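Local structure of molybdopterin-guanine dinucleotide biosynthesis protein B (MobB) (Archaeoglobus fulgidus, 2F1R) at residues L5-T10 against L98-G103; I19-P24 against D147-I152; I112-K117 against A131-E136. The protein probably binds GTP and takes part in forming the guanine dinucleotide form of the molybdenum cofactor. All coordinates share one frame; numbering follows the deposited sequence.

Interaction 1: L5-T10 against L98-G103; sequences LSIVGT and LVITEG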
loop_
_atom_site.group_PDB
_atom_site.type_symbol
_atom_site.label_atom_id
_atom_site.label_comp_id
_atom_site.label_asym_id
_atom_site.label_seq_id
_atom_site.Cartn_x
_atom_site.Cartn_y
_atom_site.Cartn_z
ATOM N N LEU A 5 10.856 -4.522 15.442
ATOM C CA LEU A 5 11.954 -5.448 15.539
ATOM C C LEU A 5 12.572 -5.693 14.169
ATOM O O LEU A 5 11.867 -6.125 13.216
ATOM C CB LEU A 5 11.439 -6.770 16.090
ATOM C CG LEU A 5 12.372 -7.917 16.392
ATOM C CD1 LEU A 5 13.286 -7.562 17.531
ATOM C CD2 LEU A 5 11.566 -9.156 16.690
ATOM N N SER A 6 13.884 -5.491 14.063
ATOM C CA SER A 6 14.579 -5.826 12.823
ATOM C C SER A 6 15.117 -7.241 12.751
ATOM O O SER A 6 15.734 -7.732 13.701
ATOM C CB SER A 6 15.763 -4.897 12.648
ATOM O OG SER A 6 15.296 -3.575 12.607
ATOM N N ILE A 7 14.965 -7.879 11.595
ATOM C CA ILE A 7 15.577 -9.175 11.372
ATOM C C ILE A 7 16.726 -8.890 10.412
ATOM O O ILE A 7 16.504 -8.572 9.256
ATOM C CB ILE A 7 14.560 -10.231 10.800
ATOM C CG1 ILE A 7 13.314 -10.333 11.681
ATOM C CG2 ILE A 7 15.192 -11.642 10.551
ATOM C CD1 ILE A 7 13.553 -10.709 13.146
ATOM N N VAL A 8 17.955 -8.974 10.914
ATOM C CA VAL A 8 19.102 -8.595 10.155
ATOM C C VAL A 8 20.042 -9.801 9.979
ATOM O O VAL A 8 19.909 -10.815 10.684
ATOM C CB VAL A 8 19.875 -7.420 10.798
ATOM C CG1 VAL A 8 18.935 -6.175 10.991
ATOM C CG2 VAL A 8 20.555 -7.860 12.120
ATOM N N GLY A 9 20.989 -9.662 9.039
ATOM C CA GLY A 9 22.094 -10.594 8.968
ATOM C C GLY A 9 22.592 -10.879 7.555
ATOM O O GLY A 9 22.294 -10.134 6.628
ATOM N N THR A 10 23.309 -11.991 7.410
ATOM C CA THR A 10 24.079 -12.260 6.204
ATOM C C THR A 10 23.396 -13.111 5.126
ATOM O O THR A 10 23.871 -13.174 3.975
ATOM C CB THR A 10 25.450 -12.894 6.559
ATOM O OG1 THR A 10 25.227 -14.140 7.228
ATOM C CG2 THR A 10 26.276 -11.926 7.445
ATOM N N LEU A 98 2.994 -5.600 16.161
ATOM C CA LEU A 98 4.384 -5.860 15.934
ATOM C C LEU A 98 4.714 -5.433 14.518
ATOM O O LEU A 98 3.985 -5.777 13.583
ATOM C CB LEU A 98 4.680 -7.392 16.099
ATOM C CG LEU A 98 6.108 -7.864 15.712
ATOM C CD1 LEU A 98 7.102 -7.306 16.710
ATOM C CD2 LEU A 98 6.221 -9.379 15.628
ATOM N N VAL A 99 5.841 -4.736 14.365
ATOM C CA VAL A 99 6.396 -4.442 13.049
ATOM C C VAL A 99 7.724 -5.170 12.955
ATOM O O VAL A 99 8.614 -4.955 13.768
ATOM C CB VAL A 99 6.575 -2.887 12.776
ATOM C CG1 VAL A 99 7.270 -2.624 11.427
ATOM C CG2 VAL A 99 5.212 -2.169 12.843
ATOM N N ILE A 100 7.851 -6.036 11.966
ATOM C CA ILE A 100 9.149 -6.625 11.637
ATOM C C ILE A 100 9.761 -5.970 10.377
ATOM O O ILE A 100 9.098 -5.785 9.360
ATOM C CB ILE A 100 9.046 -8.138 11.417
ATOM C CG1 ILE A 100 8.553 -8.784 12.718
ATOM C CG2 ILE A 100 10.403 -8.724 10.967
ATOM C CD1 ILE A 100 8.114 -10.172 12.587
ATOM N N THR A 101 11.041 -5.663 10.477
ATOM C CA THR A 101 11.873 -5.133 9.408
ATOM C C THR A 101 12.780 -6.210 8.838
ATOM O O THR A 101 13.317 -7.027 9.642
ATOM C CB THR A 101 12.741 -3.968 9.882
ATOM O OG1 THR A 101 11.954 -2.774 9.944
ATOM C CG2 THR A 101 13.916 -3.761 8.937
ATOM N N GLU A 102 12.858 -6.376 7.533
ATOM C CA GLU A 102 13.792 -7.327 6.934
ATOM C C GLU A 102 14.926 -6.433 6.492
ATOM O O GLU A 102 14.813 -5.628 5.546
ATOM C CB GLU A 102 13.153 -8.150 5.822
ATOM C CG GLU A 102 14.026 -9.175 5.138
ATOM C CD GLU A 102 13.352 -9.739 3.855
ATOM O OE1 GLU A 102 13.883 -9.563 2.726
ATOM O OE2 GLU A 102 12.258 -10.324 3.965
ATOM N N GLY A 103 15.996 -6.479 7.285
ATOM C CA GLY A 103 17.090 -5.547 7.079
ATOM C C GLY A 103 16.789 -4.230 7.779
ATOM O O GLY A 103 16.277 -4.241 8.947
#
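Ile7 and Ile100 meet across two parallel strands, 5-9 and 98-102, whose backbones are tied in the staggered pattern of a parallel pair. Leu5 N and Ile7 N donate to Val99 O and Thr101 O, the second at 2.7 Å, while Thr101 N and Gly103 N donate back to Leu5 O and Ile7 O. Ile7 shows how a side chain fills such a ladder. Its CB rests 3.6 Å from Thr101 O, just beyond the backbone bond. CG1, placed beside the backbone N (chi1 -54°), leans to the partner strand and lies 3.4 Å from Ile100 CG2, a tight carbon contact between obliquely crossing chains. CD1 then turns to the other flank, toward Ile112, and CG2 faces the same side, toward Val114. On the opposite surface of the sheet from Ile7, Ser6 OG sits 3.8 Å from Thr101 CB. Strand 5-9 leads into a probable P-loop that begins at Gly9, and Glu102 OE2 has a weak hydrogen bond to OG1 of Thr16, that motif's last residue. The pair lies deep in the parallel sheet, with strand 111-114 bonded along the other edge of 4-9, Ile19 of helix 12-28 covering Ile7 and Ile100, and Ile156 of helix 149-160 covering Leu5 and Leu98.

Interaction 2: I19-P24 against D147-I152; sequences ITRMMP and DEVERI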
loop_
_atom_site.group_PDB
_atom_site.type_symbol
_atom_site.label_atom_id
_atom_site.label_comp_id
_atom_site.label_asym_id
_atom_site.label_seq_id
_atom_site.Cartn_x
_atom_site.Cartn_y
_atom_site.Cartn_z
ATOM N N ILE A 19 11.116 -15.293 8.946
ATOM C CA ILE A 19 9.881 -14.436 9.053
ATOM C C ILE A 19 8.623 -15.232 8.703
ATOM O O ILE A 19 7.672 -15.282 9.490
ATOM C CB ILE A 19 10.005 -13.094 8.245
ATOM C CG1 ILE A 19 11.073 -12.208 8.898
ATOM C CG2 ILE A 19 8.676 -12.261 8.195
ATOM C CD1 ILE A 19 11.494 -11.040 8.036
ATOM N N THR A 20 8.673 -15.977 7.601
ATOM C CA THR A 20 7.474 -16.652 7.114
ATOM C C THR A 20 7.119 -17.884 7.969
ATOM O O THR A 20 5.945 -18.128 8.239
ATOM C CB THR A 20 7.552 -17.013 5.624
ATOM O OG1 THR A 20 8.577 -17.980 5.456
ATOM C CG2 THR A 20 7.859 -15.786 4.794
ATOM N N ARG A 21 8.128 -18.631 8.418
ATOM C CA ARG A 21 7.903 -19.729 9.358
ATOM C C ARG A 21 7.390 -19.245 10.701
ATOM O O ARG A 21 6.551 -19.881 11.296
ATOM C CB ARG A 21 9.189 -20.566 9.539
ATOM C CG ARG A 21 9.427 -21.510 8.338
ATOM C CD ARG A 21 10.542 -22.547 8.609
ATOM N NE ARG A 21 11.761 -21.843 9.021
ATOM C CZ ARG A 21 12.913 -22.399 9.420
ATOM N NH1 ARG A 21 13.078 -23.738 9.452
ATOM N NH2 ARG A 21 13.910 -21.575 9.800
ATOM N N MET A 22 7.892 -18.116 11.202
ATOM C CA MET A 22 7.356 -17.611 12.483
ATOM C C MET A 22 5.906 -17.062 12.361
ATOM O O MET A 22 5.085 -17.241 13.274
ATOM C CB MET A 22 8.253 -16.528 13.078
ATOM C CG MET A 22 9.650 -16.986 13.559
ATOM S SD MET A 22 10.490 -15.715 14.560
ATOM C CE MET A 22 10.481 -14.313 13.388
ATOM N N MET A 23 5.618 -16.388 11.242
ATOM C CA MET A 23 4.341 -15.680 11.042
ATOM C C MET A 23 3.050 -16.426 11.493
ATOM O O MET A 23 2.277 -15.884 12.330
ATOM C CB MET A 23 4.256 -15.093 9.593
ATOM C CG MET A 23 3.306 -13.852 9.440
ATOM S SD MET A 23 3.670 -12.513 10.551
ATOM C CE MET A 23 5.275 -12.098 9.948
ATOM N N PRO A 24 2.803 -17.658 10.993
ATOM C CA PRO A 24 1.576 -18.345 11.524
ATOM C C PRO A 24 1.512 -18.456 13.065
ATOM O O PRO A 24 0.442 -18.293 13.615
ATOM C CB PRO A 24 1.623 -19.733 10.908
ATOM C CG PRO A 24 2.496 -19.580 9.661
ATOM C CD PRO A 24 3.503 -18.469 9.983
ATOM N N ASP A 147 16.559 -23.549 13.062
ATOM C CA ASP A 147 15.391 -24.420 13.077
ATOM C C ASP A 147 14.394 -24.191 14.214
ATOM O O ASP A 147 13.317 -24.781 14.239
ATOM C CB ASP A 147 15.895 -25.886 13.158
ATOM C CG ASP A 147 17.328 -26.026 13.810
ATOM O OD1 ASP A 147 18.337 -25.466 13.261
ATOM O OD2 ASP A 147 17.461 -26.749 14.858
ATOM N N GLU A 148 14.756 -23.373 15.190
ATOM C CA GLU A 148 13.987 -23.333 16.428
ATOM C C GLU A 148 12.887 -22.243 16.344
ATOM O O GLU A 148 12.754 -21.377 17.222
ATOM C CB GLU A 148 14.938 -23.081 17.612
ATOM C CG GLU A 148 15.863 -24.249 18.002
ATOM C CD GLU A 148 16.640 -23.929 19.279
ATOM O OE1 GLU A 148 17.602 -23.147 19.217
ATOM O OE2 GLU A 148 16.300 -24.445 20.353
ATOM N N VAL A 149 12.097 -22.312 15.283
ATOM C CA VAL A 149 11.217 -21.207 14.908
ATOM C C VAL A 149 10.173 -20.933 15.948
ATOM O O VAL A 149 9.871 -19.765 16.216
ATOM C CB VAL A 149 10.588 -21.395 13.492
ATOM C CG1 VAL A 149 11.671 -21.733 12.456
ATOM C CG2 VAL A 149 9.469 -22.444 13.487
ATOM N N GLU A 150 9.637 -21.992 16.558
ATOM C CA GLU A 150 8.684 -21.828 17.663
ATOM C C GLU A 150 9.299 -21.136 18.887
ATOM O O GLU A 150 8.615 -20.328 19.576
ATOM C CB GLU A 150 8.057 -23.177 18.075
ATOM C CG GLU A 150 7.077 -23.763 17.046
ATOM C CD GLU A 150 7.692 -24.836 16.123
ATOM O OE1 GLU A 150 6.924 -25.483 15.360
ATOM O OE2 GLU A 150 8.933 -25.040 16.146
ATOM N N ARG A 151 10.577 -21.435 19.159
ATOM C CA ARG A 151 11.273 -20.861 20.307
ATOM C C ARG A 151 11.574 -19.392 20.018
ATOM O O ARG A 151 11.521 -18.556 20.927
ATOM C CB ARG A 151 12.592 -21.607 20.628
ATOM C CG ARG A 151 12.471 -22.959 21.390
ATOM C CD ARG A 151 13.868 -23.441 21.937
ATOM N NE ARG A 151 14.481 -22.471 22.884
ATOM C CZ ARG A 151 15.783 -22.383 23.182
ATOM N NH1 ARG A 151 16.656 -23.193 22.600
ATOM N NH2 ARG A 151 16.213 -21.464 24.060
ATOM N N ILE A 152 11.908 -19.077 18.769
ATOM C CA ILE A 152 12.230 -17.693 18.402
ATOM C C ILE A 152 10.973 -16.831 18.363
ATOM O O ILE A 152 10.975 -15.688 18.851
ATOM C CB ILE A 152 13.043 -17.602 17.085
ATOM C CG1 ILE A 152 14.324 -18.451 17.173
ATOM C CG2 ILE A 152 13.398 -16.111 16.751
ATOM C CD1 ILE A 152 14.878 -18.941 15.778
#
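Next in sequence to Val149, whose CG1 lies over the Arg21 guanidinium, Glu148 OE2 accepts the shortest polar bond, 2.6 Å from Arg151 NH1, in a salt bridge within the second segment. The bond is somewhat bent (149° at the hydrogen) and meets the syn side of the carboxylate from 26° out of its plane. It spans the first turn of the helix, from Glu148 at the N-cap position to Arg151. The other oxygen of Glu148, OE1, accepts from Arg145 N, so the carboxylate is held at both oxygens. This is a helix-helix contact of a P-loop NTPase fold, in which helices 12-28 and 149-160 lie on the same face of the parallel sheet.

Between the helices the contact is made by carbon, sulfur and a flat cation. The Arg21 chain bends at chi3 (-54°), which brings its guanidinium over Val149; Val149 CG1 stands 3.3 Å from Arg21 CZ, above the centre of one face, and the two side chains cross at about a right angle. A weak hydrogen bond from Arg21 NH2 to Arg146 O helps to fix the rotation of the group. Asp147 does not pair with it, since Arg21 NH1 and Asp147 OD1 are 6.7 Å apart. One residue further along the first helix, the buried Met22 adds a second contact: its CG packs 3.9 Å from Val149 O, and its SD lies 3.7 Å from Ile152 CG2.

Interaction 3: I112-K117 against A131-E136; sequences IVVVKK and AVVCDE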
loop_
_atom_site.group_PDB
_atom_site.type_symbol
_atom_site.label_atom_id
_atom_site.label_comp_id
_atom_site.label_asym_id
_atom_site.label_seq_id
_atom_site.Cartn_x
_atom_site.Cartn_y
_atom_site.Cartn_z
ATOM N N ILE A 112 17.093 -9.070 15.920
ATOM C CA ILE A 112 17.545 -10.441 15.920
ATOM C C ILE A 112 18.488 -10.621 14.763
ATOM O O ILE A 112 18.152 -10.236 13.632
ATOM C CB ILE A 112 16.347 -11.417 15.895
ATOM C CG1 ILE A 112 15.491 -11.212 17.174
ATOM C CG2 ILE A 112 16.832 -12.877 15.742
ATOM C CD1 ILE A 112 14.292 -12.184 17.275
ATOM N N VAL A 113 19.680 -11.169 15.048
ATOM C CA VAL A 113 20.773 -11.264 14.063
ATOM C C VAL A 113 20.876 -12.688 13.572
ATOM O O VAL A 113 21.144 -13.575 14.393
ATOM C CB VAL A 113 22.163 -10.865 14.658
ATOM C CG1 VAL A 113 23.315 -11.110 13.609
ATOM C CG2 VAL A 113 22.150 -9.416 15.125
ATOM N N VAL A 114 20.654 -12.918 12.271
ATOM C CA VAL A 114 20.701 -14.256 11.692
ATOM C C VAL A 114 21.921 -14.415 10.791
ATOM O O VAL A 114 22.007 -13.760 9.732
ATOM C CB VAL A 114 19.416 -14.577 10.909
ATOM C CG1 VAL A 114 19.420 -16.027 10.448
ATOM C CG2 VAL A 114 18.188 -14.283 11.757
ATOM N N VAL A 115 22.871 -15.230 11.243
ATOM C CA VAL A 115 24.139 -15.375 10.542
ATOM C C VAL A 115 24.539 -16.840 10.373
ATOM O O VAL A 115 24.061 -17.724 11.074
ATOM C CB VAL A 115 25.283 -14.616 11.233
ATOM C CG1 VAL A 115 25.086 -13.109 11.071
ATOM C CG2 VAL A 115 25.424 -15.004 12.726
ATOM N N LYS A 116 25.393 -17.069 9.389
ATOM C CA LYS A 116 26.036 -18.352 9.198
ATOM C C LYS A 116 27.209 -18.605 10.163
ATOM O O LYS A 116 27.350 -19.676 10.749
ATOM C CB LYS A 116 26.565 -18.439 7.749
ATOM C CG LYS A 116 27.033 -19.889 7.426
ATOM C CD LYS A 116 25.850 -20.830 7.096
ATOM C CE LYS A 116 26.363 -22.127 6.504
ATOM N NZ LYS A 116 27.743 -21.762 6.057
ATOM N N LYS A 117 28.060 -17.616 10.314
ATOM C CA LYS A 117 29.270 -17.727 11.133
ATOM C C LYS A 117 29.141 -16.792 12.296
ATOM O O LYS A 117 28.698 -15.661 12.112
ATOM C CB LYS A 117 30.486 -17.267 10.316
ATOM C CG LYS A 117 30.620 -17.875 8.938
ATOM C CD LYS A 117 31.680 -17.093 8.162
ATOM C CE LYS A 117 31.722 -17.529 6.699
ATOM N NZ LYS A 117 30.482 -18.308 6.272
ATOM N N ALA A 131 18.873 -11.220 20.226
ATOM C CA ALA A 131 19.247 -12.632 20.098
ATOM C C ALA A 131 19.951 -12.881 18.795
ATOM O O ALA A 131 19.828 -12.089 17.839
ATOM C CB ALA A 131 18.005 -13.520 20.196
ATOM N N VAL A 132 20.687 -13.992 18.743
ATOM C CA VAL A 132 21.415 -14.345 17.557
ATOM C C VAL A 132 20.876 -15.675 17.117
ATOM O O VAL A 132 20.697 -16.580 17.961
ATOM C CB VAL A 132 22.959 -14.387 17.792
ATOM C CG1 VAL A 132 23.693 -14.955 16.548
ATOM C CG2 VAL A 132 23.535 -12.945 18.192
ATOM N N VAL A 133 20.596 -15.797 15.814
ATOM C CA VAL A 133 20.195 -17.084 15.216
ATOM C C VAL A 133 21.360 -17.643 14.371
ATOM O O VAL A 133 21.790 -17.039 13.407
ATOM C CB VAL A 133 18.915 -16.957 14.424
ATOM C CG1 VAL A 133 18.539 -18.281 13.785
ATOM C CG2 VAL A 133 17.796 -16.468 15.347
ATOM N N CYS A 134 21.870 -18.800 14.777
ATOM C CA CYS A 134 23.068 -19.369 14.182
ATOM C C CYS A 134 23.110 -20.862 14.523
ATOM O O CYS A 134 22.856 -21.268 15.666
ATOM C CB CYS A 134 24.291 -18.656 14.735
ATOM S SG CYS A 134 25.819 -19.165 13.918
ATOM N N ASP A 135 23.376 -21.696 13.538
ATOM C CA ASP A 135 23.504 -23.158 13.804
ATOM C C ASP A 135 24.647 -23.565 14.742
ATOM O O ASP A 135 24.584 -24.572 15.440
ATOM C CB ASP A 135 23.520 -23.936 12.482
ATOM C CG ASP A 135 22.109 -24.111 11.910
ATOM O OD1 ASP A 135 21.135 -24.198 12.694
ATOM O OD2 ASP A 135 21.970 -24.192 10.685
ATOM N N GLU A 136 25.683 -22.753 14.735
ATOM C CA GLU A 136 26.818 -22.863 15.627
ATOM C C GLU A 136 26.572 -21.946 16.831
ATOM O O GLU A 136 26.140 -20.789 16.679
ATOM C CB GLU A 136 28.070 -22.398 14.882
ATOM C CG GLU A 136 29.343 -22.691 15.636
ATOM C CD GLU A 136 30.608 -22.149 14.965
ATOM O OE1 GLU A 136 31.609 -22.167 15.692
ATOM O OE2 GLU A 136 30.594 -21.690 13.770
HETATM O O HOH W 1 29.125 -21.738 11.423
#
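Ile112 and Val113 run alongside Ala131 and Val132 as neighbouring parallel strands, and backbone hydrogen bonds form the first kind of contact. Val113 is used at both ends: its N donates to Ala131 O in the carbonyl plane, and its O accepts from Val133 N at 2.7 Å. Val115 N then donates to Val133 O at 3.0 Å. Weaker CA-H...O contacts fill the gaps of this ladder, among them Val132 CA to Val113 O at 3.3 Å.

Apolar packing is divided between the two surfaces of the sheet. On one, Val114 and Val133 lie side by side and point the same way, with Val114 CG2 3.8 Å from Val133 CB. With CG1 of Val133 anti to the backbone N (chi1 178°), CG2 is left beside that N and reaches Ile112 CG2 at 3.7 Å, and Ile152 of helix 149-160 covers both Ile112 and Val133. Val113 and Val132 occupy the reverse surface more loosely, where Val132 CG1 is 4.2 Å from Val115 CG2.

Polar contacts take over where the chains leave the sheet. Cys134 SG lies 3.6 Å from Lys116 O, and one water donates to both Lys116 O and Glu136 OE2, bridging the exposed loops. Glu120 OE1 accepts from Lys117 N close by. A parallel sheet whose strands flank the one entering the probable P-loop, with helices packed against it, is the core of P-loop NTPases.

Interactions 1 and 3 are two strand pairs of one parallel sheet: strands 4-9 and 111-114 are neighbours in it, so the ladder of one continues into the other through Val8 O and Val114 N. Both are buried, although interaction 1 lies near the centre of the chain and interaction 3 further out, where it runs into solvent-exposed loops and uses a water. Interaction 2 is only partly buried and joins two helices over that sheet: helix 12-28 covers the strand pair of interaction 1, and helix 149-160 that of interaction 3. At the rim, Asp147 of interaction 2 comes close to the like-charged Asp135 of interaction 3. Regular backbone bonding thus dominates within the sheet, whereas side-chain packing carries the helix pair.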